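Local coordinates for kinetochore protein Mis16 (Schizosaccharomyces japonicus, PDB 4XYH) that recognises histone H4 and the CENP-A-specific chaperone Scm3, and probably serves, as a WD-repeat beta-propeller protein, in placing CENP-A at centromeres, at residues Y231-A236 and T259-D264; H247-T252 and H263-P268; E195-T200 and L241-Q246; I146-G151 and L188-I193. One frame throughout, in Å; residues are numbered along the deposited sequence.

Contact 1: Y231-A236 and T259-D264; sequences YHRHTA and TLQIHD
Arg233 and Gln261 face each other with CA atoms 8.6 Å apart, residues 231-234 running at 165° to strand 259-264; at that spacing side chains bridge the gap. Arg233, its chain extended from CG to NE, slides past His263 in the opposite direction. Its NH1 donates to His263 ND1 at 3.0 Å, each partner lying near the other's plane, and the guanidinium and ring are only 17° from coplanar: an edge-to-edge meeting. The adjacent nitrogen, Arg233 NH2, donates to a water at 2.8 Å, which donates to Asp264 O at 2.7 Å and so ties the arginine to the strand's backbone; Ser271 O is a further partner of NH2. The guanidinium, held at its edge by His263 and the water, is met on one face by the Tyr231 ring, offset toward the rim. Gln261 NE2 uses both N-H bonds: one reaches Arg233 O at 2.8 Å, from above the carbonyl plane, and the other goes to Thr259 OG1 at 3.1 Å, almost straight at 172° and in the amide plane. The same NE2 sits 3.1 Å above the His234 ring plane, toward the rim, while Thr259 OG1, also bonded to Asp257, meets that ring at its edge. The His234 nitrogens bond to Asp257 and Ser253, and Ser253 also holds His263, the arrangement of the Asp-His-Ser-Trp tetrad of WD repeats with His263 where tryptophan is usual. The contact sets the link between strands 229-231 and 238-243 against strand 259-264, flanked by strands 250-255 and 207-211.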
loop_
_atom_site.group_PDB
_atom_site.type_symbol
_atom_site.label_atom_id
_atom_site.label_comp_id
_atom_site.label_asym_id
_atom_site.label_seq_id
_atom_site.Cartn_x
_atom_site.Cartn_y
_atom_site.Cartn_z
ATOM N N TYR A 231 -16.739 -13.174 5.203
ATOM C CA TYR A 231 -17.826 -12.471 4.547
ATOM C C TYR A 231 -17.792 -12.703 3.048
ATOM O O TYR A 231 -16.731 -12.632 2.414
ATOM C CB TYR A 231 -17.750 -10.971 4.837
ATOM C CG TYR A 231 -17.795 -10.611 6.303
ATOM C CD1 TYR A 231 -18.860 -10.993 7.103
ATOM C CD2 TYR A 231 -16.778 -9.861 6.882
ATOM C CE1 TYR A 231 -18.900 -10.657 8.450
ATOM C CE2 TYR A 231 -16.805 -9.527 8.211
ATOM C CZ TYR A 231 -17.866 -9.925 8.997
ATOM O OH TYR A 231 -17.891 -9.578 10.337
ATOM N N HIS A 232 -18.957 -12.994 2.486
ATOM C CA HIS A 232 -19.094 -13.109 1.049
ATOM C C HIS A 232 -20.008 -12.005 0.515
ATOM O O HIS A 232 -21.206 -12.200 0.362
ATOM C CB HIS A 232 -19.630 -14.483 0.683
ATOM C CG HIS A 232 -18.724 -15.596 1.090
ATOM N ND1 HIS A 232 -18.875 -16.288 2.271
ATOM C CD2 HIS A 232 -17.622 -16.117 0.485
ATOM C CE1 HIS A 232 -17.923 -17.201 2.373
ATOM N NE2 HIS A 232 -17.149 -17.108 1.302
ATOM N N ARG A 233 -19.430 -10.841 0.232
ATOM C CA ARG A 233 -20.210 -9.657 -0.111
ATOM C C ARG A 233 -19.738 -9.018 -1.412
ATOM O O ARG A 233 -20.226 -7.972 -1.817
ATOM C CB ARG A 233 -20.144 -8.654 1.033
ATOM C CG ARG A 233 -20.631 -9.247 2.351
ATOM C CD ARG A 233 -20.702 -8.222 3.468
ATOM N NE ARG A 233 -21.344 -8.785 4.652
ATOM C CZ ARG A 233 -21.104 -8.388 5.896
ATOM N NH1 ARG A 233 -20.233 -7.416 6.134
ATOM N NH2 ARG A 233 -21.738 -8.965 6.906
ATOM N N HIS A 234 -18.779 -9.650 -2.066
ATOM C CA HIS A 234 -18.296 -9.130 -3.333
ATOM C C HIS A 234 -18.494 -10.169 -4.428
ATOM O O HIS A 234 -18.588 -11.361 -4.152
ATOM C CB HIS A 234 -16.826 -8.722 -3.228
ATOM C CG HIS A 234 -16.608 -7.421 -2.512
ATOM N ND1 HIS A 234 -16.901 -6.200 -3.086
ATOM C CD2 HIS A 234 -16.114 -7.150 -1.281
ATOM C CE1 HIS A 234 -16.597 -5.234 -2.233
ATOM N NE2 HIS A 234 -16.121 -5.781 -1.130
ATOM N N THR A 235 -18.559 -9.714 -5.671
ATOM C CA THR A 235 -18.847 -10.617 -6.776
ATOM C C THR A 235 -17.626 -10.753 -7.688
ATOM O O THR A 235 -17.680 -11.407 -8.729
ATOM C CB THR A 235 -20.075 -10.142 -7.576
ATOM O OG1 THR A 235 -19.829 -8.834 -8.096
ATOM C CG2 THR A 235 -21.312 -10.074 -6.667
ATOM N N ALA A 236 -16.515 -10.154 -7.265
ATOM C CA ALA A 236 -15.243 -10.308 -7.956
ATOM C C ALA A 236 -14.122 -10.045 -6.946
ATOM O O ALA A 236 -14.406 -9.750 -5.778
ATOM C CB ALA A 236 -15.160 -9.366 -9.149
ATOM N N THR A 259 -17.701 -1.901 -6.346
ATOM C CA THR A 259 -18.314 -1.371 -5.122
ATOM C C THR A 259 -17.327 -0.966 -4.026
ATOM O O THR A 259 -16.185 -1.447 -3.963
ATOM C CB THR A 259 -19.309 -2.369 -4.501
ATOM O OG1 THR A 259 -18.614 -3.536 -4.030
ATOM C CG2 THR A 259 -20.373 -2.765 -5.521
ATOM N N LEU A 260 -17.802 -0.060 -3.176
ATOM C CA LEU A 260 -17.123 0.367 -1.970
ATOM C C LEU A 260 -18.024 -0.054 -0.842
ATOM O O LEU A 260 -19.194 0.323 -0.829
ATOM C CB LEU A 260 -16.920 1.882 -1.959
ATOM C CG LEU A 260 -16.565 2.529 -0.619
ATOM C CD1 LEU A 260 -15.142 2.133 -0.186
ATOM C CD2 LEU A 260 -16.703 4.063 -0.697
ATOM N N GLN A 261 -17.527 -0.849 0.096
ATOM C CA GLN A 261 -18.420 -1.349 1.141
ATOM C C GLN A 261 -17.859 -1.087 2.530
ATOM O O GLN A 261 -16.648 -0.993 2.725
ATOM C CB GLN A 261 -18.718 -2.845 0.947
ATOM C CG GLN A 261 -19.211 -3.214 -0.464
ATOM C CD GLN A 261 -19.808 -4.605 -0.537
ATOM O OE1 GLN A 261 -20.294 -5.127 0.455
ATOM N NE2 GLN A 261 -19.772 -5.211 -1.717
ATOM N N ILE A 262 -18.766 -0.933 3.489
ATOM C CA ILE A 262 -18.392 -0.743 4.882
ATOM C C ILE A 262 -18.940 -1.920 5.644
ATOM O O ILE A 262 -20.119 -2.252 5.512
ATOM C CB ILE A 262 -18.947 0.570 5.470
ATOM C CG1 ILE A 262 -18.459 1.767 4.652
ATOM C CG2 ILE A 262 -18.545 0.698 6.931
ATOM C CD1 ILE A 262 -16.954 1.990 4.749
ATOM N N HIS A 263 -18.087 -2.573 6.416
ATOM C CA HIS A 263 -18.519 -3.736 7.155
ATOM C C HIS A 263 -18.398 -3.463 8.631
ATOM O O HIS A 263 -17.442 -2.806 9.063
ATOM C CB HIS A 263 -17.689 -4.964 6.775
ATOM C CG HIS A 263 -17.483 -5.111 5.303
ATOM N ND1 HIS A 263 -18.381 -5.764 4.489
ATOM C CD2 HIS A 263 -16.498 -4.661 4.489
ATOM C CE1 HIS A 263 -17.956 -5.719 3.240
ATOM N NE2 HIS A 263 -16.812 -5.059 3.216
ATOM N N ASP A 264 -19.370 -3.973 9.390
ATOM C CA ASP A 264 -19.330 -3.986 10.852
ATOM C C ASP A 264 -18.918 -5.380 11.327
ATOM O O ASP A 264 -19.722 -6.318 11.280
ATOM C CB ASP A 264 -20.697 -3.602 11.430
ATOM C CG ASP A 264 -20.695 -3.488 12.957
ATOM O OD1 ASP A 264 -19.749 -3.982 13.608
ATOM O OD2 ASP A 264 -21.656 -2.909 13.516
HETATM O O HOH W 1 -20.696 -7.318 8.976
#

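Contact 2: H247-T252 and H263-P268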
loop_
_atom_site.group_PDB
_atom_site.type_symbol
_atom_site.label_atom_id
_atom_site.label_comp_id
_atom_site.label_asym_id
_atom_site.label_seq_id
_atom_site.Cartn_x
_atom_site.Cartn_y
_atom_site.Cartn_z
ATOM N N HIS A 247 -11.901 3.080 15.077
ATOM C CA HIS A 247 -13.026 2.198 15.385
ATOM C C HIS A 247 -12.703 0.709 15.230
ATOM O O HIS A 247 -12.346 0.230 14.161
ATOM C CB HIS A 247 -14.248 2.560 14.537
ATOM C CG HIS A 247 -15.527 1.993 15.070
ATOM N ND1 HIS A 247 -15.653 0.675 15.463
ATOM C CD2 HIS A 247 -16.739 2.565 15.279
ATOM C CE1 HIS A 247 -16.886 0.460 15.892
ATOM N NE2 HIS A 247 -17.564 1.589 15.787
ATOM N N GLU A 248 -12.869 0.010 16.342
ATOM C CA GLU A 248 -12.677 -1.419 16.483
ATOM C C GLU A 248 -13.309 -2.288 15.387
ATOM O O GLU A 248 -12.762 -3.337 15.028
ATOM C CB GLU A 248 -13.246 -1.824 17.839
ATOM C CG GLU A 248 -12.674 -3.080 18.460
ATOM C CD GLU A 248 -12.891 -3.098 19.983
ATOM O OE1 GLU A 248 -13.797 -2.365 20.463
ATOM O OE2 GLU A 248 -12.146 -3.822 20.696
ATOM N N ALA A 249 -14.463 -1.878 14.865
ATOM C CA ALA A 249 -15.255 -2.803 14.062
ATOM C C ALA A 249 -15.590 -2.290 12.662
ATOM O O ALA A 249 -16.383 -2.913 11.946
ATOM C CB ALA A 249 -16.538 -3.154 14.800
ATOM N N LEU A 250 -14.986 -1.177 12.264
ATOM C CA LEU A 250 -15.308 -0.597 10.975
ATOM C C LEU A 250 -14.247 -0.962 9.945
ATOM O O LEU A 250 -13.112 -0.466 9.980
ATOM C CB LEU A 250 -15.465 0.920 11.082
ATOM C CG LEU A 250 -16.283 1.609 9.985
ATOM C CD1 LEU A 250 -16.815 2.925 10.487
ATOM C CD2 LEU A 250 -15.461 1.849 8.735
ATOM N N LEU A 251 -14.647 -1.816 9.008
ATOM C CA LEU A 251 -13.763 -2.305 7.962
ATOM C C LEU A 251 -14.307 -1.875 6.607
ATOM O O LEU A 251 -15.497 -2.053 6.342
ATOM C CB LEU A 251 -13.654 -3.830 8.028
ATOM C CG LEU A 251 -12.888 -4.503 6.890
ATOM C CD1 LEU A 251 -11.403 -4.233 7.054
ATOM C CD2 LEU A 251 -13.177 -5.990 6.890
ATOM N N THR A 252 -13.455 -1.303 5.759
ATOM C CA THR A 252 -13.877 -0.970 4.405
ATOM C C THR A 252 -13.189 -1.852 3.354
ATOM O O THR A 252 -12.047 -2.272 3.539
ATOM C CB THR A 252 -13.611 0.502 4.062
ATOM O OG1 THR A 252 -14.136 0.766 2.758
ATOM C CG2 THR A 252 -12.118 0.820 4.074
ATOM N N HIS A 263 -18.087 -2.573 6.416
ATOM C CA HIS A 263 -18.519 -3.736 7.155
ATOM C C HIS A 263 -18.398 -3.463 8.631
ATOM O O HIS A 263 -17.442 -2.806 9.063
ATOM C CB HIS A 263 -17.689 -4.964 6.775
ATOM C CG HIS A 263 -17.483 -5.111 5.303
ATOM N ND1 HIS A 263 -18.381 -5.764 4.489
ATOM C CD2 HIS A 263 -16.498 -4.661 4.489
ATOM C CE1 HIS A 263 -17.956 -5.719 3.240
ATOM N NE2 HIS A 263 -16.812 -5.059 3.216
ATOM N N ASP A 264 -19.370 -3.973 9.390
ATOM C CA ASP A 264 -19.330 -3.986 10.852
ATOM C C ASP A 264 -18.918 -5.380 11.327
ATOM O O ASP A 264 -19.722 -6.318 11.280
ATOM C CB ASP A 264 -20.697 -3.602 11.430
ATOM C CG ASP A 264 -20.695 -3.488 12.957
ATOM O OD1 ASP A 264 -19.749 -3.982 13.608
ATOM O OD2 ASP A 264 -21.656 -2.909 13.516
ATOM N N THR A 265 -17.681 -5.516 11.805
ATOM C CA THR A 265 -17.140 -6.847 12.103
ATOM C C THR A 265 -17.734 -7.480 13.364
ATOM O O THR A 265 -17.429 -8.633 13.684
ATOM C CB THR A 265 -15.597 -6.826 12.237
ATOM O OG1 THR A 265 -15.200 -5.921 13.281
ATOM C CG2 THR A 265 -14.967 -6.401 10.932
ATOM N N ARG A 266 -18.593 -6.739 14.062
ATOM C CA ARG A 266 -19.298 -7.283 15.217
ATOM C C ARG A 266 -20.497 -8.142 14.796
ATOM O O ARG A 266 -21.009 -8.938 15.574
ATOM C CB ARG A 266 -19.750 -6.150 16.139
ATOM C CG ARG A 266 -18.607 -5.502 16.909
ATOM C CD ARG A 266 -19.014 -4.155 17.477
ATOM N NE ARG A 266 -19.767 -3.384 16.495
ATOM C CZ ARG A 266 -20.048 -2.089 16.604
ATOM N NH1 ARG A 266 -19.631 -1.404 17.656
ATOM N NH2 ARG A 266 -20.742 -1.478 15.650
ATOM N N LEU A 267 -20.933 -7.981 13.556
ATOM C CA LEU A 267 -22.107 -8.688 13.055
ATOM C C LEU A 267 -21.682 -9.970 12.349
ATOM O O LEU A 267 -20.606 -10.031 11.757
ATOM C CB LEU A 267 -22.905 -7.788 12.108
ATOM C CG LEU A 267 -23.930 -6.832 12.728
ATOM C CD1 LEU A 267 -23.478 -6.295 14.070
ATOM C CD2 LEU A 267 -24.234 -5.683 11.783
ATOM N N PRO A 268 -22.517 -11.013 12.420
ATOM C CA PRO A 268 -22.176 -12.269 11.735
ATOM C C PRO A 268 -22.298 -12.118 10.215
ATOM O O PRO A 268 -22.750 -11.066 9.756
ATOM C CB PRO A 268 -23.208 -13.256 12.291
ATOM C CG PRO A 268 -24.389 -12.395 12.617
ATOM C CD PRO A 268 -23.817 -11.090 13.110
#
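The guanidinium of Arg266 turns one face to Ala249 and His247, and the His247 ring answers with its edge: their planes stand 81° apart, and His247 CE1 approaches Arg266 NH1 to 3.8 Å. The methyl CB of Ala249 lies under the same guanidinium, 3.7 Å from Arg266 NE. What fixes this face is Asp264, which Arg266 grips side-on through NE and NH2, one nitrogen to each oxygen. The NH2 to OD2 bond, Arg266 to Asp264, is 2.7 Å long and nearly straight at 177°, in the guanidinium plane though above that of the carboxylate. Asp264 OD1 takes NE on its syn lone pair and also accepts from Arg266 N at 3.0 Å, which makes an Asx turn. With an alanine in place of Asp264, the guanidinium would probably lose its counter-charge and be free to swing off Ala249, and the backbone N of Arg266 would lose its side-chain acceptor. Thr265 places OG1 against Ala249, 3.4 Å from its CB, while Thr265 N donates to Ala249 O at 2.9 Å, on a lone pair. Leu251 and His263 form an antiparallel hydrogen-bonded pair, Leu251 N to His263 O at 3.0 Å being essentially linear (179°). The whole is the open end of the beta hairpin 250-255 and 259-264, flanked by two type I turns, with His263-Asp264 at the site of the Trp-Asp dipeptide that names WD40 blades.

Contact 3: E195-T200 and L241-Q246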
loop_
_atom_site.group_PDB
_atom_site.type_symbol
_atom_site.label_atom_id
_atom_site.label_comp_id
_atom_site.label_asym_id
_atom_site.label_seq_id
_atom_site.Cartn_x
_atom_site.Cartn_y
_atom_site.Cartn_z
ATOM N N GLU A 195 -5.821 -5.141 19.196
ATOM C CA GLU A 195 -4.543 -5.780 18.915
ATOM C C GLU A 195 -4.685 -7.255 18.577
ATOM O O GLU A 195 -5.355 -8.003 19.289
ATOM C CB GLU A 195 -3.596 -5.626 20.100
ATOM C CG GLU A 195 -2.261 -6.283 19.867
ATOM C CD GLU A 195 -1.260 -5.979 20.969
ATOM O OE1 GLU A 195 -1.372 -4.908 21.609
ATOM O OE2 GLU A 195 -0.359 -6.817 21.192
ATOM N N GLY A 196 -4.074 -7.664 17.465
ATOM C CA GLY A 196 -4.091 -9.059 17.074
ATOM C C GLY A 196 -5.160 -9.414 16.064
ATOM O O GLY A 196 -5.156 -10.512 15.511
ATOM N N THR A 197 -6.083 -8.498 15.817
ATOM C CA THR A 197 -7.116 -8.741 14.810
ATOM C C THR A 197 -6.691 -8.153 13.452
ATOM O O THR A 197 -6.126 -7.065 13.406
ATOM C CB THR A 197 -8.470 -8.149 15.250
ATOM O OG1 THR A 197 -9.004 -8.953 16.307
ATOM C CG2 THR A 197 -9.470 -8.107 14.081
ATOM N N LEU A 198 -6.923 -8.889 12.365
ATOM C CA LEU A 198 -6.588 -8.409 11.023
ATOM C C LEU A 198 -7.584 -8.944 10.004
ATOM O O LEU A 198 -8.393 -9.827 10.312
ATOM C CB LEU A 198 -5.173 -8.830 10.614
ATOM C CG LEU A 198 -4.938 -10.334 10.430
ATOM C CD1 LEU A 198 -3.834 -10.591 9.430
ATOM C CD2 LEU A 198 -4.580 -10.967 11.773
ATOM N N ALA A 199 -7.519 -8.426 8.788
ATOM C CA ALA A 199 -8.424 -8.889 7.740
ATOM C C ALA A 199 -7.704 -9.101 6.421
ATOM O O ALA A 199 -6.710 -8.428 6.126
ATOM C CB ALA A 199 -9.568 -7.898 7.557
ATOM N N THR A 200 -8.226 -10.030 5.621
ATOM C CA THR A 200 -7.691 -10.287 4.292
ATOM C C THR A 200 -8.813 -10.414 3.248
ATOM O O THR A 200 -9.934 -10.815 3.574
ATOM C CB THR A 200 -6.851 -11.570 4.266
ATOM O OG1 THR A 200 -7.659 -12.675 4.699
ATOM C CG2 THR A 200 -5.649 -11.437 5.180
ATOM N N LEU A 241 -8.431 -3.465 1.347
ATOM C CA LEU A 241 -9.305 -3.296 2.503
ATOM C C LEU A 241 -8.548 -2.598 3.636
ATOM O O LEU A 241 -7.325 -2.670 3.693
ATOM C CB LEU A 241 -9.874 -4.641 2.975
ATOM C CG LEU A 241 -9.014 -5.901 3.195
ATOM C CD1 LEU A 241 -8.051 -5.769 4.356
ATOM C CD2 LEU A 241 -9.907 -7.114 3.431
ATOM N N GLN A 242 -9.271 -1.929 4.531
ATOM C CA GLN A 242 -8.632 -1.210 5.624
ATOM C C GLN A 242 -9.558 -1.071 6.834
ATOM O O GLN A 242 -10.756 -0.837 6.695
ATOM C CB GLN A 242 -8.156 0.178 5.160
ATOM C CG GLN A 242 -7.168 0.829 6.144
ATOM C CD GLN A 242 -6.810 2.289 5.820
ATOM O OE1 GLN A 242 -7.206 3.203 6.537
ATOM N NE2 GLN A 242 -6.029 2.500 4.768
ATOM N N PHE A 243 -8.990 -1.233 8.022
ATOM C CA PHE A 243 -9.699 -0.944 9.252
ATOM C C PHE A 243 -9.619 0.548 9.531
ATOM O O PHE A 243 -8.624 1.203 9.179
ATOM C CB PHE A 243 -9.110 -1.738 10.427
ATOM C CG PHE A 243 -9.652 -3.140 10.556
ATOM C CD1 PHE A 243 -10.949 -3.361 11.018
ATOM C CD2 PHE A 243 -8.866 -4.232 10.235
ATOM C CE1 PHE A 243 -11.451 -4.643 11.152
ATOM C CE2 PHE A 243 -9.364 -5.530 10.365
ATOM C CZ PHE A 243 -10.654 -5.734 10.823
ATOM N N HIS A 244 -10.665 1.086 10.152
ATOM C CA HIS A 244 -10.673 2.493 10.558
ATOM C C HIS A 244 -9.688 2.745 11.700
ATOM O O HIS A 244 -9.551 1.917 12.596
ATOM C CB HIS A 244 -12.083 2.931 10.983
ATOM C CG HIS A 244 -12.270 4.414 10.975
ATOM N ND1 HIS A 244 -11.755 5.232 11.958
ATOM C CD2 HIS A 244 -12.881 5.229 10.085
ATOM C CE1 HIS A 244 -12.048 6.490 11.675
ATOM N NE2 HIS A 244 -12.730 6.516 10.543
ATOM N N LEU A 245 -9.016 3.894 11.676
ATOM C CA LEU A 245 -8.045 4.236 12.719
ATOM C C LEU A 245 -8.663 4.390 14.104
ATOM O O LEU A 245 -7.977 4.247 15.110
ATOM C CB LEU A 245 -7.311 5.539 12.385
ATOM C CG LEU A 245 -6.003 5.565 11.594
ATOM C CD1 LEU A 245 -5.190 4.295 11.828
ATOM C CD2 LEU A 245 -6.255 5.821 10.099
ATOM N N GLN A 246 -9.946 4.721 14.169
ATOM C CA GLN A 246 -10.543 5.060 15.463
ATOM C C GLN A 246 -11.715 4.176 15.806
ATOM O O GLN A 246 -12.465 4.496 16.714
ATOM C CB GLN A 246 -11.004 6.527 15.492
ATOM C CG GLN A 246 -9.918 7.557 15.191
ATOM C CD GLN A 246 -8.802 7.573 16.233
ATOM O OE1 GLN A 246 -9.001 7.196 17.395
ATOM N NE2 GLN A 246 -7.622 8.014 15.820
#
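Ala199 is met from two sides, by Leu241 and by Phe243. The phenyl group brings its rim: Phe243 CE2 comes to 3.7 Å of Ala199 CB, which lies oblique to the ring. Leu198 C sits at the ring edge, 3.9 Å from the same Phe243 CE2. Thr197 CG2 touches the far corner of the ring, Phe243 CZ, at 4.2 Å. Leu241 works with both methyls: Leu241 CD1 rests 3.5 Å from Ala199 O and packs on Ala199 CB at 4.1 Å, and Leu241 CD2 lies 3.5 Å from Thr200 C. Its CG stands between the backbone N and the carbonyl carbon (chi1 48°), a torsion that directs the branches onto the opposite strand's peptides. A glycine in its place would probably uncover the Ala199 and Thr200 carbonyls on this side and open a gap beside the Ala199 methyl. The axes of strands 197-200 and 241-243 approach to 7.6 Å, their directions 163° apart; they belong to different sheets, so this is apolar packing between neighbouring blades of the WD40 beta-propeller. Outward, Leu251 of the next strand backs both Ala199 and Phe243, and Asn191 lies against the phenyl ring. Backbone hydrogen bonding ties Ala199 to Gly189 of the adjoining strand 187-190. Thr200 points its side chain away; its OG1 joins His181 and Trp210, as in the Asp-His-Ser/Thr-Trp tetrad of WD repeats.

Contact 4: I146-G151 and L188-I193; sequences IIATLG and LGWNFI
Ile146 begins the contact by laying CG2 against the indole of Trp190, 3.9 Å from CH2, the two side chains crossing at about a right angle. The methyl reaches there because CG2 is anti to the backbone N, while CG1 and its CD1 lead off from the indole. Ile147 turns its side chain away, and its carbonyl carbon marks the ring edge, 4.3 Å from Trp190 CZ2. Ala148 is the centre: its CB packs at 3.4 Å on Trp190 CZ2, oblique to the ring, and at 4.2 Å on Leu188 CD1, so the small methyl is wedged between the two large side chains. Ala148 O in turn lies 3.6 Å from Leu188 CD2. Thr149 turns its side chain away, where OG1 bonds to His130 NE2, and brings only its backbone, CA lying near the same Leu188 methyl. Leu150 closes the row as CD1 meets Leu188 CB at 4.2 Å, the two leucines sliding past each other in opposite directions. The touching residues are all buried, and the side-chain pairs are apolar. The indole has one polar atom to satisfy, NE1, and it bonds to the backbone O of Arg138, which helps fix the ring's rotation. The axes of strands 146-150 and 188-190 approach to 8.0 Å at 159°, in successive blades of the propeller. Strands 136-140 and 156-160 flank the first, and Leu198 of strand 197-201 packs on Ala148, Leu188 and Trp190.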
loop_
_atom_site.group_PDB
_atom_site.type_symbol
_atom_site.label_atom_id
_atom_site.label_comp_id
_atom_site.label_asym_id
_atom_site.label_seq_id
_atom_site.Cartn_x
_atom_site.Cartn_y
_atom_site.Cartn_z
ATOM N N ILE A 146 5.641 -8.179 14.891
ATOM C CA ILE A 146 4.680 -9.132 14.350
ATOM C C ILE A 146 4.294 -8.726 12.910
ATOM O O ILE A 146 3.736 -7.649 12.691
ATOM C CB ILE A 146 3.407 -9.223 15.251
ATOM C CG1 ILE A 146 3.795 -9.592 16.696
ATOM C CG2 ILE A 146 2.392 -10.176 14.671
ATOM C CD1 ILE A 146 4.475 -10.947 16.833
ATOM N N ILE A 147 4.621 -9.575 11.932
ATOM C CA ILE A 147 4.334 -9.278 10.518
ATOM C C ILE A 147 3.266 -10.240 9.989
ATOM O O ILE A 147 3.333 -11.456 10.241
ATOM C CB ILE A 147 5.584 -9.409 9.607
ATOM C CG1 ILE A 147 6.818 -8.730 10.214
ATOM C CG2 ILE A 147 5.281 -8.901 8.167
ATOM C CD1 ILE A 147 6.678 -7.247 10.388
ATOM N N ALA A 148 2.272 -9.703 9.285
ATOM C CA ALA A 148 1.334 -10.541 8.540
ATOM C C ALA A 148 1.643 -10.423 7.055
ATOM O O ALA A 148 2.026 -9.352 6.593
ATOM C CB ALA A 148 -0.104 -10.141 8.823
ATOM N N THR A 149 1.494 -11.513 6.306
ATOM C CA THR A 149 1.650 -11.452 4.847
ATOM C C THR A 149 0.565 -12.244 4.163
ATOM O O THR A 149 -0.108 -13.037 4.803
ATOM C CB THR A 149 3.010 -12.019 4.334
ATOM O OG1 THR A 149 2.972 -13.452 4.340
ATOM C CG2 THR A 149 4.192 -11.527 5.150
ATOM N N LEU A 150 0.409 -12.030 2.853
ATOM C CA LEU A 150 -0.418 -12.883 1.994
ATOM C C LEU A 150 0.471 -13.603 0.987
ATOM O O LEU A 150 1.231 -12.959 0.249
ATOM C CB LEU A 150 -1.456 -12.062 1.242
ATOM C CG LEU A 150 -2.791 -11.775 1.914
ATOM C CD1 LEU A 150 -3.602 -10.774 1.053
ATOM C CD2 LEU A 150 -3.565 -13.077 2.160
ATOM N N GLY A 151 0.373 -14.925 0.932
ATOM C CA GLY A 151 1.281 -15.688 0.105
ATOM C C GLY A 151 0.631 -16.757 -0.748
ATOM O O GLY A 151 -0.453 -16.544 -1.295
ATOM N N LEU A 188 -5.112 -6.802 2.711
ATOM C CA LEU A 188 -4.574 -7.141 4.028
ATOM C C LEU A 188 -4.493 -5.905 4.916
ATOM O O LEU A 188 -3.993 -4.871 4.495
ATOM C CB LEU A 188 -3.181 -7.765 3.895
ATOM C CG LEU A 188 -2.385 -8.009 5.188
ATOM C CD1 LEU A 188 -3.054 -9.059 6.027
ATOM C CD2 LEU A 188 -0.964 -8.455 4.856
ATOM N N GLY A 189 -4.970 -6.003 6.151
ATOM C CA GLY A 189 -4.888 -4.868 7.043
ATOM C C GLY A 189 -5.137 -5.244 8.491
ATOM O O GLY A 189 -6.051 -6.033 8.787
ATOM N N TRP A 190 -4.324 -4.681 9.382
ATOM C CA TRP A 190 -4.497 -4.872 10.814
ATOM C C TRP A 190 -5.539 -3.932 11.413
ATOM O O TRP A 190 -5.796 -2.831 10.895
ATOM C CB TRP A 190 -3.191 -4.645 11.545
ATOM C CG TRP A 190 -2.141 -5.649 11.277
ATOM C CD1 TRP A 190 -1.134 -5.567 10.356
ATOM C CD2 TRP A 190 -1.951 -6.883 11.977
ATOM N NE1 TRP A 190 -0.328 -6.681 10.449
ATOM C CE2 TRP A 190 -0.817 -7.506 11.428
ATOM C CE3 TRP A 190 -2.627 -7.516 13.023
ATOM C CZ2 TRP A 190 -0.348 -8.739 11.888
ATOM C CZ3 TRP A 190 -2.159 -8.746 13.475
ATOM C CH2 TRP A 190 -1.033 -9.339 12.907
ATOM N N ASN A 191 -6.138 -4.391 12.506
ATOM C CA ASN A 191 -7.012 -3.585 13.335
ATOM C C ASN A 191 -6.163 -2.682 14.242
ATOM O O ASN A 191 -5.237 -3.160 14.910
ATOM C CB ASN A 191 -7.923 -4.507 14.149
ATOM C CG ASN A 191 -9.108 -3.772 14.775
ATOM O OD1 ASN A 191 -8.944 -2.773 15.484
ATOM N ND2 ASN A 191 -10.314 -4.269 14.506
ATOM N N PHE A 192 -6.451 -1.383 14.250
ATOM C CA PHE A 192 -5.651 -0.423 15.024
ATOM C C PHE A 192 -6.086 -0.310 16.495
ATOM O O PHE A 192 -5.341 0.190 17.328
ATOM C CB PHE A 192 -5.706 0.954 14.366
ATOM C CG PHE A 192 -5.157 0.969 12.971
ATOM C CD1 PHE A 192 -3.789 1.070 12.760
ATOM C CD2 PHE A 192 -6.008 0.864 11.867
ATOM C CE1 PHE A 192 -3.268 1.070 11.470
ATOM C CE2 PHE A 192 -5.498 0.869 10.581
ATOM C CZ PHE A 192 -4.119 0.968 10.381
ATOM N N ILE A 193 -7.294 -0.774 16.802
ATOM C CA ILE A 193 -7.832 -0.684 18.156
ATOM C C ILE A 193 -7.729 -2.022 18.898
ATOM O O ILE A 193 -7.318 -2.081 20.055
ATOM C CB ILE A 193 -9.299 -0.228 18.126
ATOM C CG1 ILE A 193 -9.407 1.132 17.435
ATOM C CG2 ILE A 193 -9.884 -0.205 19.528
ATOM C CD1 ILE A 193 -8.417 2.166 17.959
#

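Overall arrangement
Following the chain, contact 4 closes first, packing strand 146-150 on the sheet that begins with strand 187-190. Contact 3 opens after it, on the next strand of that sheet, and returns at 241-246, in the following blade. Contact 1 opens at 231-236, before contact 3 has closed, so the two cross; it ends on 259-264. Contact 2 starts at 247-252, within the span of contact 1, and ends on the same strand, sharing His263 and Asp264. Contacts 3 and 4 join successive blades, contact 1 ties the incoming link to its blade, and contact 2 closes the open end of a hairpin within it. A hydrogen bond from Asn191 ND2 to Glu248 O links contacts 4 and 2.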